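Local coordinates for putative lipoprotein YerB (PDB 2PSB) that is a putative membrane-anchored lipoprotein of unknown molecular function that interacts with the protein PcrA, at residues V27-P32 and K162-P167; P45-S50 and P76-P81; A58-Q63 and S84-F89. All blocks are in the same frame, centred on the assembly; numbering follows the deposited sequence.

Contact 1 of 3, residues V27-P32 and K162-P167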
ATOM      1  N   VAL A  27      11.194 -15.856  -8.608  1.00 55.11           N
ATOM      2  CA  VAL A  27      10.506 -14.800  -7.878  1.00 54.87           C
ATOM      3  C   VAL A  27      10.973 -14.787  -6.431  1.00 53.68           C
ATOM      4  O   VAL A  27      10.992 -13.745  -5.782  1.00 53.39           O
ATOM      5  CB  VAL A  27       8.975 -14.991  -7.903  1.00 55.63           C
ATOM      6  CG1 VAL A  27       8.589 -16.202  -7.093  1.00 57.55           C
ATOM      7  CG2 VAL A  27       8.286 -13.752  -7.364  1.00 55.95           C
ATOM      8  N   THR A  28      11.360 -15.959  -5.943  1.00 53.08           N
ATOM      9  CA  THR A  28      11.843 -16.135  -4.578  1.00 51.49           C
ATOM     10  C   THR A  28      12.982 -15.187  -4.227  1.00 49.70           C
ATOM     11  O   THR A  28      13.243 -14.923  -3.051  1.00 51.21           O
ATOM     12  CB  THR A  28      12.309 -17.598  -4.364  1.00 51.66           C
ATOM     13  OG1 THR A  28      11.157 -18.435  -4.190  1.00 52.48           O
ATOM     14  CG2 THR A  28      13.224 -17.717  -3.158  1.00 51.97           C
ATOM     15  N   GLU A  29      13.664 -14.672  -5.240  1.00 46.78           N
ATOM     16  CA  GLU A  29      14.765 -13.761  -4.987  1.00 43.94           C
ATOM     17  C   GLU A  29      14.505 -12.349  -5.475  1.00 40.25           C
ATOM     18  O   GLU A  29      15.349 -11.475  -5.319  1.00 38.64           O
ATOM     19  CB  GLU A  29      16.038 -14.309  -5.614  1.00 46.33           C
ATOM     20  CG  GLU A  29      16.584 -15.513  -4.882  1.00 50.84           C
ATOM     21  CD  GLU A  29      17.607 -16.266  -5.705  1.00 53.40           C
ATOM     22  OE1 GLU A  29      17.202 -17.019  -6.618  1.00 53.41           O
ATOM     23  OE2 GLU A  29      18.816 -16.093  -5.445  1.00 55.22           O
ATOM     24  N   ARG A  30      13.335 -12.120  -6.060  1.00 37.57           N
ATOM     25  CA  ARG A  30      13.002 -10.793  -6.554  1.00 36.75           C
ATOM     26  C   ARG A  30      12.743  -9.832  -5.395  1.00 35.79           C
ATOM     27  O   ARG A  30      11.807 -10.014  -4.614  1.00 36.60           O
ATOM     28  CB  ARG A  30      11.784 -10.848  -7.466  1.00 36.66           C
ATOM     29  CG  ARG A  30      11.556  -9.560  -8.224  1.00 37.48           C
ATOM     30  CD  ARG A  30      10.690  -9.808  -9.447  1.00 38.18           C
ATOM     31  NE  ARG A  30       9.428 -10.424  -9.073  1.00 38.26           N
ATOM     32  CZ  ARG A  30       8.585 -10.971  -9.937  1.00 39.56           C
ATOM     33  NH1 ARG A  30       8.874 -10.978 -11.236  1.00 40.49           N
ATOM     34  NH2 ARG A  30       7.459 -11.521  -9.502  1.00 37.89           N
ATOM     35  N   ARG A  31      13.596  -8.822  -5.281  1.00 33.53           N
ATOM     36  CA  ARG A  31      13.474  -7.829  -4.225  1.00 32.12           C
ATOM     37  C   ARG A  31      12.169  -7.046  -4.339  1.00 31.12           C
ATOM     38  O   ARG A  31      11.753  -6.669  -5.432  1.00 29.88           O
ATOM     39  CB  ARG A  31      14.650  -6.858  -4.293  1.00 30.50           C
ATOM     40  CG  ARG A  31      14.679  -5.870  -3.166  1.00 30.25           C
ATOM     41  CD  ARG A  31      15.918  -5.026  -3.219  1.00 31.07           C
ATOM     42  NE  ARG A  31      15.973  -4.088  -2.102  1.00 32.50           N
ATOM     43  CZ  ARG A  31      16.898  -3.151  -1.965  1.00 34.36           C
ATOM     44  NH1 ARG A  31      17.844  -3.028  -2.881  1.00 31.10           N
ATOM     45  NH2 ARG A  31      16.877  -2.340  -0.915  1.00 33.68           N
ATOM     46  N   PRO A  32      11.501  -6.797  -3.199  1.00 31.44           N
ATOM     47  CA  PRO A  32      10.245  -6.046  -3.208  1.00 30.35           C
ATOM     48  C   PRO A  32      10.444  -4.624  -3.730  1.00 28.94           C
ATOM     49  O   PRO A  32      11.489  -4.006  -3.500  1.00 28.44           O
ATOM     50  CB  PRO A  32       9.831  -6.050  -1.732  1.00 30.09           C
ATOM     51  CG  PRO A  32      10.403  -7.336  -1.224  1.00 31.76           C
ATOM     52  CD  PRO A  32      11.781  -7.327  -1.852  1.00 30.44           C
ATOM     53  N   LYS A 162      17.921  -8.456  -6.382  1.00 40.85           N
ATOM     54  CA  LYS A 162      17.584  -9.765  -5.860  1.00 42.52           C
ATOM     55  C   LYS A 162      17.953  -9.894  -4.411  1.00 40.74           C
ATOM     56  O   LYS A 162      19.038  -9.520  -4.003  1.00 42.14           O
ATOM     57  CB  LYS A 162      18.281 -10.877  -6.654  1.00 44.46           C
ATOM     58  CG  LYS A 162      17.640 -11.164  -7.997  1.00 46.76           C
ATOM     59  CD  LYS A 162      18.162 -12.458  -8.594  1.00 48.22           C
ATOM     60  CE  LYS A 162      17.555 -12.704  -9.967  1.00 51.11           C
ATOM     61  NZ  LYS A 162      16.062 -12.779  -9.931  1.00 50.86           N
ATOM     62  N   GLN A 163      17.015 -10.410  -3.633  1.00 42.66           N
ATOM     63  CA  GLN A 163      17.216 -10.651  -2.214  1.00 43.23           C
ATOM     64  C   GLN A 163      16.010 -11.434  -1.743  1.00 43.15           C
ATOM     65  O   GLN A 163      14.949 -11.389  -2.363  1.00 43.17           O
ATOM     66  CB  GLN A 163      17.336  -9.343  -1.421  1.00 42.77           C
ATOM     67  CG  GLN A 163      16.080  -8.509  -1.353  1.00 45.03           C
ATOM     68  CD  GLN A 163      16.152  -7.446  -0.264  1.00 47.81           C
ATOM     69  OE1 GLN A 163      17.153  -6.723  -0.145  1.00 46.60           O
ATOM     70  NE2 GLN A 163      15.081  -7.334   0.530  1.00 46.73           N
ATOM     71  N   GLU A 164      16.182 -12.180  -0.664  1.00 43.74           N
ATOM     72  CA  GLU A 164      15.084 -12.954  -0.123  1.00 45.99           C
ATOM     73  C   GLU A 164      14.489 -12.144   1.017  1.00 44.53           C
ATOM     74  O   GLU A 164      15.219 -11.530   1.796  1.00 45.37           O
ATOM     75  CB  GLU A 164      15.594 -14.305   0.381  1.00 48.74           C
ATOM     76  CG  GLU A 164      16.241 -15.148  -0.709  1.00 54.72           C
ATOM     77  CD  GLU A 164      17.033 -16.326  -0.163  1.00 57.94           C
ATOM     78  OE1 GLU A 164      16.430 -17.209   0.486  1.00 59.78           O
ATOM     79  OE2 GLU A 164      18.264 -16.363  -0.385  1.00 58.62           O
ATOM     80  N   THR A 165      13.165 -12.127   1.107  1.00 42.26           N
ATOM     81  CA  THR A 165      12.508 -11.385   2.167  1.00 40.75           C
ATOM     82  C   THR A 165      11.740 -12.359   3.060  1.00 39.21           C
ATOM     83  O   THR A 165      11.170 -13.345   2.577  1.00 36.65           O
ATOM     84  CB  THR A 165      11.568 -10.281   1.582  1.00 39.95           C
ATOM     85  OG1 THR A 165      10.201 -10.631   1.796  1.00 41.98           O
ATOM     86  CG2 THR A 165      11.808 -10.114   0.085  1.00 39.88           C
ATOM     87  N   ASN A 166      11.762 -12.109   4.369  1.00 38.90           N
ATOM     88  CA  ASN A 166      11.060 -12.982   5.302  1.00 38.67           C
ATOM     89  C   ASN A 166       9.567 -12.905   5.005  1.00 36.97           C
ATOM     90  O   ASN A 166       8.973 -11.821   5.003  1.00 36.74           O
ATOM     91  CB  ASN A 166      11.338 -12.572   6.752  1.00 41.25           C
ATOM     92  CG  ASN A 166      10.945 -13.658   7.747  1.00 44.76           C
ATOM     93  OD1 ASN A 166      11.426 -14.791   7.661  1.00 48.61           O
ATOM     94  ND2 ASN A 166      10.065 -13.322   8.689  1.00 45.56           N
ATOM     95  N   PRO A 167       8.942 -14.059   4.738  1.00 35.19           N
ATOM     96  CA  PRO A 167       7.511 -14.138   4.425  1.00 33.54           C
ATOM     97  C   PRO A 167       6.575 -13.736   5.550  1.00 33.91           C
ATOM     98  O   PRO A 167       6.952 -13.724   6.721  1.00 34.44           O
ATOM     99  CB  PRO A 167       7.325 -15.601   4.042  1.00 32.90           C
ATOM    100  CG  PRO A 167       8.321 -16.295   4.905  1.00 33.68           C
ATOM    101  CD  PRO A 167       9.543 -15.405   4.773  1.00 33.45           C
TER
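Gln-163 crosses the stem of Arg-31 at a slant, and this pair carries much of the contact. CG of Gln-163 comes within 3.5 Å of CG of Arg-31. The arginine chain is straight from CG to NE, with CG anti to the backbone N (chi1 -175°). The extended chain brings the guanidinium under the end of Gln-163, the amide and guanidinium planes 12° apart. The guanidinium is held from outside the two segments: NH2 pairs with Asp-119 in a salt bridge, NE bonds to Asp-97 O and NH1 to Lys-160 O. Methyl CG2 of Thr-165 points at the CG-CD side of the Pro-32 ring. It sits 3.4 Å from CG of Pro-32, a tight carbon contact. At the other end, CD of Lys-162 passes 4.1 Å from CB of Glu-29. Their charged ends stay apart, with NZ of Lys-162 5.5 Å from OE1 of Glu-29. The backbones form a single bridge between Arg-30 and Lys-162. Its modelled bond runs from Gln-163 N to Glu-29 O, but the position of that oxygen is doubtful. The chemistry is mixed. Aliphatic stems and one proline-methyl contact pack two loops together, while Asp-119 mainly answers the arginine's charge, so Arg-31 also ties the loops to neighbouring parts.

Contact 2 of 3, residues P45-S50 and P76-P81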
ATOM      1  N   PRO A  45      -8.548   5.791 -12.472  1.00 29.04           N
ATOM      2  CA  PRO A  45      -7.955   4.594 -11.868  1.00 28.48           C
ATOM      3  C   PRO A  45      -6.435   4.597 -12.059  1.00 27.50           C
ATOM      4  O   PRO A  45      -5.940   5.116 -13.048  1.00 26.72           O
ATOM      5  CB  PRO A  45      -8.632   3.464 -12.638  1.00 23.92           C
ATOM      6  CG  PRO A  45      -8.696   4.033 -14.016  1.00 27.63           C
ATOM      7  CD  PRO A  45      -9.152   5.463 -13.780  1.00 27.77           C
ATOM      8  N   GLN A  46      -5.711   4.016 -11.108  1.00 26.15           N
ATOM      9  CA  GLN A  46      -4.265   3.954 -11.178  1.00 23.23           C
ATOM     10  C   GLN A  46      -3.830   2.761 -12.021  1.00 25.59           C
ATOM     11  O   GLN A  46      -4.668   1.963 -12.462  1.00 25.70           O
ATOM     12  CB  GLN A  46      -3.684   3.844  -9.769  1.00 22.28           C
ATOM     13  CG  GLN A  46      -4.031   5.034  -8.856  1.00 22.64           C
ATOM     14  CD  GLN A  46      -5.304   4.821  -8.040  1.00 24.22           C
ATOM     15  OE1 GLN A  46      -6.226   4.112  -8.464  1.00 23.94           O
ATOM     16  NE2 GLN A  46      -5.366   5.449  -6.871  1.00 22.07           N
ATOM     17  N   SER A  47      -2.523   2.640 -12.246  1.00 25.16           N
ATOM     18  CA  SER A  47      -1.969   1.534 -13.021  1.00 26.26           C
ATOM     19  C   SER A  47      -1.129   0.585 -12.159  1.00 27.63           C
ATOM     20  O   SER A  47      -0.313   1.035 -11.341  1.00 27.61           O
ATOM     21  CB  SER A  47      -1.093   2.069 -14.155  1.00 26.97           C
ATOM     22  OG  SER A  47      -1.865   2.788 -15.107  1.00 28.21           O
ATOM     23  N   GLY A  48      -1.352  -0.719 -12.338  1.00 27.27           N
ATOM     24  CA  GLY A  48      -0.592  -1.734 -11.620  1.00 27.09           C
ATOM     25  C   GLY A  48      -1.022  -2.213 -10.240  1.00 29.05           C
ATOM     26  O   GLY A  48      -0.378  -3.099  -9.685  1.00 32.74           O
ATOM     27  N   LEU A  49      -2.093  -1.662  -9.676  1.00 27.82           N
ATOM     28  CA  LEU A  49      -2.520  -2.100  -8.340  1.00 28.66           C
ATOM     29  C   LEU A  49      -3.039  -3.539  -8.261  1.00 29.96           C
ATOM     30  O   LEU A  49      -3.140  -4.095  -7.164  1.00 30.65           O
ATOM     31  CB  LEU A  49      -3.567  -1.141  -7.749  1.00 25.53           C
ATOM     32  CG  LEU A  49      -3.065   0.255  -7.363  1.00 29.26           C
ATOM     33  CD1 LEU A  49      -4.110   0.974  -6.515  1.00 26.69           C
ATOM     34  CD2 LEU A  49      -1.754   0.136  -6.583  1.00 27.43           C
ATOM     35  N   SER A  50      -3.356  -4.151  -9.402  1.00 28.28           N
ATOM     36  CA  SER A  50      -3.838  -5.535  -9.389  1.00 28.29           C
ATOM     37  C   SER A  50      -2.680  -6.527  -9.289  1.00 29.45           C
ATOM     38  O   SER A  50      -2.888  -7.716  -9.026  1.00 29.27           O
ATOM     39  CB  SER A  50      -4.659  -5.843 -10.641  1.00 26.65           C
ATOM     40  OG  SER A  50      -3.904  -5.668 -11.823  1.00 25.88           O
ATOM     41  N   PRO A  76       4.616  -5.047 -12.070  1.00 43.48           N
ATOM     42  CA  PRO A  76       3.723  -4.366 -13.005  1.00 44.69           C
ATOM     43  C   PRO A  76       4.427  -3.805 -14.234  1.00 45.61           C
ATOM     44  O   PRO A  76       5.645  -3.614 -14.234  1.00 47.60           O
ATOM     45  CB  PRO A  76       3.128  -3.262 -12.145  1.00 43.27           C
ATOM     46  CG  PRO A  76       4.306  -2.843 -11.333  1.00 41.84           C
ATOM     47  CD  PRO A  76       4.938  -4.168 -10.929  1.00 42.71           C
ATOM     48  N   GLU A  77       3.653  -3.564 -15.288  1.00 46.68           N
ATOM     49  CA  GLU A  77       4.185  -2.971 -16.510  1.00 46.77           C
ATOM     50  C   GLU A  77       4.397  -1.524 -16.089  1.00 45.15           C
ATOM     51  O   GLU A  77       5.458  -1.156 -15.588  1.00 45.91           O
ATOM     52  CB  GLU A  77       3.146  -3.023 -17.637  1.00 49.94           C
ATOM     53  CG  GLU A  77       2.680  -4.413 -18.045  1.00 54.55           C
ATOM     54  CD  GLU A  77       3.752  -5.190 -18.780  1.00 55.85           C
ATOM     55  OE1 GLU A  77       3.452  -6.288 -19.296  1.00 58.31           O
ATOM     56  OE2 GLU A  77       4.898  -4.703 -18.839  1.00 57.14           O
ATOM     57  N   THR A  78       3.367  -0.707 -16.281  1.00 42.08           N
ATOM     58  CA  THR A  78       3.429   0.688 -15.878  1.00 38.17           C
ATOM     59  C   THR A  78       2.768   0.738 -14.510  1.00 35.10           C
ATOM     60  O   THR A  78       1.909  -0.079 -14.196  1.00 36.94           O
ATOM     61  CB  THR A  78       2.658   1.618 -16.852  1.00 39.07           C
ATOM     62  OG1 THR A  78       1.384   1.963 -16.289  1.00 42.19           O
ATOM     63  CG2 THR A  78       2.462   0.940 -18.198  1.00 34.43           C
ATOM     64  N   VAL A  79       3.179   1.690 -13.690  1.00 33.53           N
ATOM     65  CA  VAL A  79       2.613   1.835 -12.361  1.00 30.11           C
ATOM     66  C   VAL A  79       2.534   3.329 -12.039  1.00 28.86           C
ATOM     67  O   VAL A  79       3.441   4.091 -12.354  1.00 28.50           O
ATOM     68  CB  VAL A  79       3.482   1.063 -11.307  1.00 29.79           C
ATOM     69  CG1 VAL A  79       4.910   1.601 -11.287  1.00 27.28           C
ATOM     70  CG2 VAL A  79       2.845   1.143  -9.940  1.00 24.68           C
ATOM     71  N   GLY A  80       1.423   3.748 -11.444  1.00 29.86           N
ATOM     72  CA  GLY A  80       1.256   5.145 -11.091  1.00 28.99           C
ATOM     73  C   GLY A  80      -0.206   5.532 -11.034  1.00 27.51           C
ATOM     74  O   GLY A  80      -1.066   4.650 -11.025  1.00 28.26           O
ATOM     75  N   PRO A  81      -0.519   6.837 -10.991  1.00 28.26           N
ATOM     76  CA  PRO A  81       0.489   7.909 -10.983  1.00 28.04           C
ATOM     77  C   PRO A  81       1.325   7.882  -9.708  1.00 29.39           C
ATOM     78  O   PRO A  81       0.837   7.498  -8.642  1.00 30.05           O
ATOM     79  CB  PRO A  81      -0.350   9.187 -11.092  1.00 28.92           C
ATOM     80  CG  PRO A  81      -1.635   8.722 -11.734  1.00 25.33           C
ATOM     81  CD  PRO A  81      -1.880   7.390 -11.080  1.00 28.26           C
TER
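Ser-47 and Gly-80 are joined by two backbone hydrogen bonds. Ser-47 N donates to Gly-80 O at 2.8 Å, nearly straight at 169°. Gly-80 N donates back to Ser-47 O over 3.2 Å, with more bend. Together they make one antiparallel hydrogen-bonded pair, a single bridge. Ser-47 O also receives a CA-H...O contact from Val-79 CA at 3.2 Å. That oxygen is therefore approached by both an N-H and a C-H.

Side-chain polar groups gather near Thr-78. CB of Ser-47 lies 3.3 Å from OG1 of Thr-78. With chi1 at -66°, OG of Ser-47 is set to bond to Glu-221 OE2. Both hydroxyls have this oxygen as a partner, Ser-47 by a hydrogen bond and Thr-78 by a weak one.

Apolar contacts are few. CG of Gln-46 touches CD of Pro-81 at 3.9 Å, and the two side chains cross at about a right angle. The glutamine chain then bends at chi2 (92°), which turns its amide off toward Asn-38, where NE2 bonds to the backbone O. On the other side of the bridge, CB of Pro-76 packs 4.1 Å from CA of Gly-48. A side chain on Gly-48 would run into Pro-76, Thr-78 O and Val-79. At the backbone angles of Gly-48 and Gly-80 a CB would also press on the preceding carbonyl oxygen.

The contact thus relies on main-chain bonding in a buried setting. The hydroxyls of Ser-47 and Thr-78 converge on one acidic side chain, whose charge they probably help to stabilise.

Contact 3 of 3, residues A58-Q63 and S84-F89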
ATOM      1  N   ALA A  58      -3.230   5.499   3.493  1.00 29.62           N
ATOM      2  CA  ALA A  58      -3.133   6.340   4.681  1.00 31.56           C
ATOM      3  C   ALA A  58      -3.281   7.793   4.273  1.00 33.39           C
ATOM      4  O   ALA A  58      -3.083   8.145   3.101  1.00 32.48           O
ATOM      5  CB  ALA A  58      -1.783   6.123   5.403  1.00 31.58           C
ATOM      6  N   LEU A  59      -3.649   8.636   5.236  1.00 35.91           N
ATOM      7  CA  LEU A  59      -3.823  10.059   4.963  1.00 37.44           C
ATOM      8  C   LEU A  59      -2.484  10.659   4.614  1.00 38.94           C
ATOM      9  O   LEU A  59      -1.477  10.344   5.234  1.00 38.23           O
ATOM     10  CB  LEU A  59      -4.401  10.800   6.181  1.00 36.16           C
ATOM     11  CG  LEU A  59      -5.895  10.605   6.478  1.00 37.23           C
ATOM     12  CD1 LEU A  59      -6.249  11.240   7.803  1.00 35.24           C
ATOM     13  CD2 LEU A  59      -6.717  11.213   5.364  1.00 35.28           C
ATOM     14  N   ALA A  60      -2.482  11.524   3.610  1.00 43.16           N
ATOM     15  CA  ALA A  60      -1.268  12.198   3.175  1.00 47.96           C
ATOM     16  C   ALA A  60      -1.531  13.706   3.110  1.00 51.21           C
ATOM     17  O   ALA A  60      -1.288  14.433   4.076  1.00 53.83           O
ATOM     18  CB  ALA A  60      -0.839  11.670   1.810  1.00 46.12           C
ATOM     19  N   GLU A  61      -2.050  14.157   1.973  1.00 53.57           N
ATOM     20  CA  GLU A  61      -2.351  15.571   1.739  1.00 55.28           C
ATOM     21  C   GLU A  61      -3.767  15.935   2.214  1.00 54.77           C
ATOM     22  O   GLU A  61      -4.758  15.516   1.619  1.00 56.44           O
ATOM     23  CB  GLU A  61      -2.215  15.864   0.238  1.00 56.31           C
ATOM     24  CG  GLU A  61      -2.156  17.337  -0.164  1.00 60.11           C
ATOM     25  CD  GLU A  61      -0.799  17.981   0.090  1.00 61.59           C
ATOM     26  OE1 GLU A  61      -0.531  19.039  -0.519  1.00 61.58           O
ATOM     27  OE2 GLU A  61      -0.007  17.447   0.897  1.00 63.43           O
ATOM     28  N   GLY A  62      -3.860  16.710   3.287  1.00 53.82           N
ATOM     29  CA  GLY A  62      -5.163  17.110   3.794  1.00 52.51           C
ATOM     30  C   GLY A  62      -6.067  15.934   4.097  1.00 51.22           C
ATOM     31  O   GLY A  62      -5.730  15.081   4.918  1.00 51.88           O
ATOM     32  N   GLN A  63      -7.221  15.879   3.445  1.00 49.84           N
ATOM     33  CA  GLN A  63      -8.138  14.774   3.676  1.00 47.29           C
ATOM     34  C   GLN A  63      -8.027  13.746   2.558  1.00 45.42           C
ATOM     35  O   GLN A  63      -8.912  12.912   2.381  1.00 46.31           O
ATOM     36  CB  GLN A  63      -9.585  15.277   3.779  1.00 48.53           C
ATOM     37  CG  GLN A  63     -10.444  14.446   4.724  1.00 48.94           C
ATOM     38  CD  GLN A  63      -9.959  14.516   6.168  1.00 50.20           C
ATOM     39  OE1 GLN A  63     -10.151  13.580   6.941  1.00 50.68           O
ATOM     40  NE2 GLN A  63      -9.334  15.630   6.535  1.00 49.63           N
ATOM     41  N   SER A  84       4.281  11.990  -3.970  1.00 30.88           N
ATOM     42  CA  SER A  84       5.228  12.338  -2.913  1.00 31.97           C
ATOM     43  C   SER A  84       5.370  11.323  -1.794  1.00 32.55           C
ATOM     44  O   SER A  84       4.414  10.657  -1.421  1.00 34.95           O
ATOM     45  CB  SER A  84       4.844  13.683  -2.303  1.00 29.98           C
ATOM     46  OG  SER A  84       5.024  14.712  -3.248  1.00 35.41           O
ATOM     47  N   ALA A  85       6.576  11.237  -1.241  1.00 34.20           N
ATOM     48  CA  ALA A  85       6.862  10.310  -0.157  1.00 33.76           C
ATOM     49  C   ALA A  85       6.637  10.959   1.204  1.00 35.74           C
ATOM     50  O   ALA A  85       6.818  12.167   1.365  1.00 34.61           O
ATOM     51  CB  ALA A  85       8.301   9.822  -0.264  1.00 34.12           C
ATOM     52  N   ARG A  86       6.236  10.141   2.175  1.00 37.13           N
ATOM     53  CA  ARG A  86       5.991  10.589   3.540  1.00 37.54           C
ATOM     54  C   ARG A  86       6.772   9.667   4.452  1.00 38.90           C
ATOM     55  O   ARG A  86       7.046   8.530   4.080  1.00 40.79           O
ATOM     56  CB  ARG A  86       4.492  10.530   3.862  1.00 37.59           C
ATOM     57  CG  ARG A  86       3.670  11.582   3.136  1.00 38.42           C
ATOM     58  CD  ARG A  86       4.076  12.977   3.586  1.00 41.74           C
ATOM     59  NE  ARG A  86       4.181  13.907   2.462  1.00 46.47           N
ATOM     60  CZ  ARG A  86       3.141  14.397   1.796  1.00 47.07           C
ATOM     61  NH1 ARG A  86       1.907  14.052   2.139  1.00 48.29           N
ATOM     62  NH2 ARG A  86       3.340  15.223   0.782  1.00 47.35           N
ATOM     63  N   GLU A  87       7.147  10.153   5.632  1.00 36.80           N
ATOM     64  CA  GLU A  87       7.903   9.346   6.572  1.00 36.46           C
ATOM     65  C   GLU A  87       7.289   7.978   6.803  1.00 35.22           C
ATOM     66  O   GLU A  87       7.964   6.964   6.616  1.00 35.11           O
ATOM     67  CB  GLU A  87       8.056  10.063   7.917  1.00 38.82           C
ATOM     68  CG  GLU A  87       9.123  11.137   7.919  1.00 43.72           C
ATOM     69  CD  GLU A  87       8.554  12.537   7.940  1.00 47.76           C
ATOM     70  OE1 GLU A  87       7.647  12.832   7.128  1.00 48.17           O
ATOM     71  OE2 GLU A  87       9.029  13.349   8.765  1.00 50.12           O
ATOM     72  N   TYR A  88       6.020   7.943   7.204  1.00 32.20           N
ATOM     73  CA  TYR A  88       5.360   6.672   7.454  1.00 30.08           C
ATOM     74  C   TYR A  88       5.445   5.706   6.271  1.00 30.21           C
ATOM     75  O   TYR A  88       5.449   4.496   6.470  1.00 30.84           O
ATOM     76  CB  TYR A  88       3.895   6.862   7.894  1.00 28.52           C
ATOM     77  CG  TYR A  88       3.151   8.011   7.260  1.00 28.18           C
ATOM     78  CD1 TYR A  88       3.226   9.301   7.801  1.00 29.58           C
ATOM     79  CD2 TYR A  88       2.342   7.812   6.149  1.00 27.19           C
ATOM     80  CE1 TYR A  88       2.503  10.354   7.254  1.00 28.36           C
ATOM     81  CE2 TYR A  88       1.617   8.862   5.591  1.00 27.83           C
ATOM     82  CZ  TYR A  88       1.700  10.130   6.153  1.00 29.55           C
ATOM     83  OH  TYR A  88       0.969  11.178   5.632  1.00 26.98           O
ATOM     84  N   PHE A  89       5.518   6.224   5.050  1.00 28.38           N
ATOM     85  CA  PHE A  89       5.636   5.340   3.890  1.00 29.18           C
ATOM     86  C   PHE A  89       7.050   4.755   3.782  1.00 28.86           C
ATOM     87  O   PHE A  89       7.234   3.598   3.400  1.00 31.09           O
ATOM     88  CB  PHE A  89       5.263   6.083   2.597  1.00 29.36           C
ATOM     89  CG  PHE A  89       3.783   6.284   2.428  1.00 28.44           C
ATOM     90  CD1 PHE A  89       2.911   5.200   2.510  1.00 28.05           C
ATOM     91  CD2 PHE A  89       3.255   7.553   2.186  1.00 29.30           C
ATOM     92  CE1 PHE A  89       1.532   5.371   2.357  1.00 28.88           C
ATOM     93  CE2 PHE A  89       1.884   7.739   2.031  1.00 28.15           C
ATOM     94  CZ  PHE A  89       1.019   6.641   2.115  1.00 29.55           C
TER
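Tyr-88 points its hydroxyl at the backbone of strand 54-59, where OH donates a short but weak hydrogen bond to Leu-59 O (2.6 Å). The carbonyl oxygen stands oblique to the ring. CB of Ala-58 also comes in obliquely, 4.4 Å from CE2 of Tyr-88. The same methyl lies 4.4 Å from CZ of Phe-89, so one small side chain meets both rings. Tyr-88 CD2 sits over the centre of one face of Phe-89. On one face of the tyrosine, toward the rim, rests CB of Arg-86.

The arginine chain bends at chi2 (-64°) and again at chi3, which turns its guanidinium edge to the backbone at Ala-60 and Glu-61. NH1 of Arg-86 is 3.7 Å from CB of Ala-60. NH2 lies 4.0 Å from OE2 of Glu-61, too far for a salt bridge, with the two charged planes 26° apart. A leucine in place of Tyr-88 would probably leave Leu-59 O without this donor and take away the ring surface against which CB of Arg-86 rests.

Ala-60 and Glu-61 form a classic beta bulge opposite Ile-64. Arg-86 is the N-cap residue of helix 87-94. The contact therefore sets the start of that helix against the end of strand 54-59, with Phe-89 also touching strands 65-71 and 99-102 and Tyr-88 touching strand 247-250.

Overall arrangement
Contacts 2 and 3 adjoin in the sequence. Their segments alternate along the chain, and their centres are 19 Å apart. Strand 78-79 of contact 2 is followed by helix 87-94 of contact 3, while the loop of 45-50 leads on to strand 54-59. Both fall within the chain span that contact 1 brings together at its ends. Contact 1 is more peripheral: its centre is 21 Å from that of contact 2 and 26 Å from that of contact 3, on the opposite side of the chain's centre from the latter. Its nearest atoms are about 7 Å from contact 2. Contacts 2 and 3 are buried, contact 1 partly so. The protein's function is unknown, so none of the three can be tied to a site.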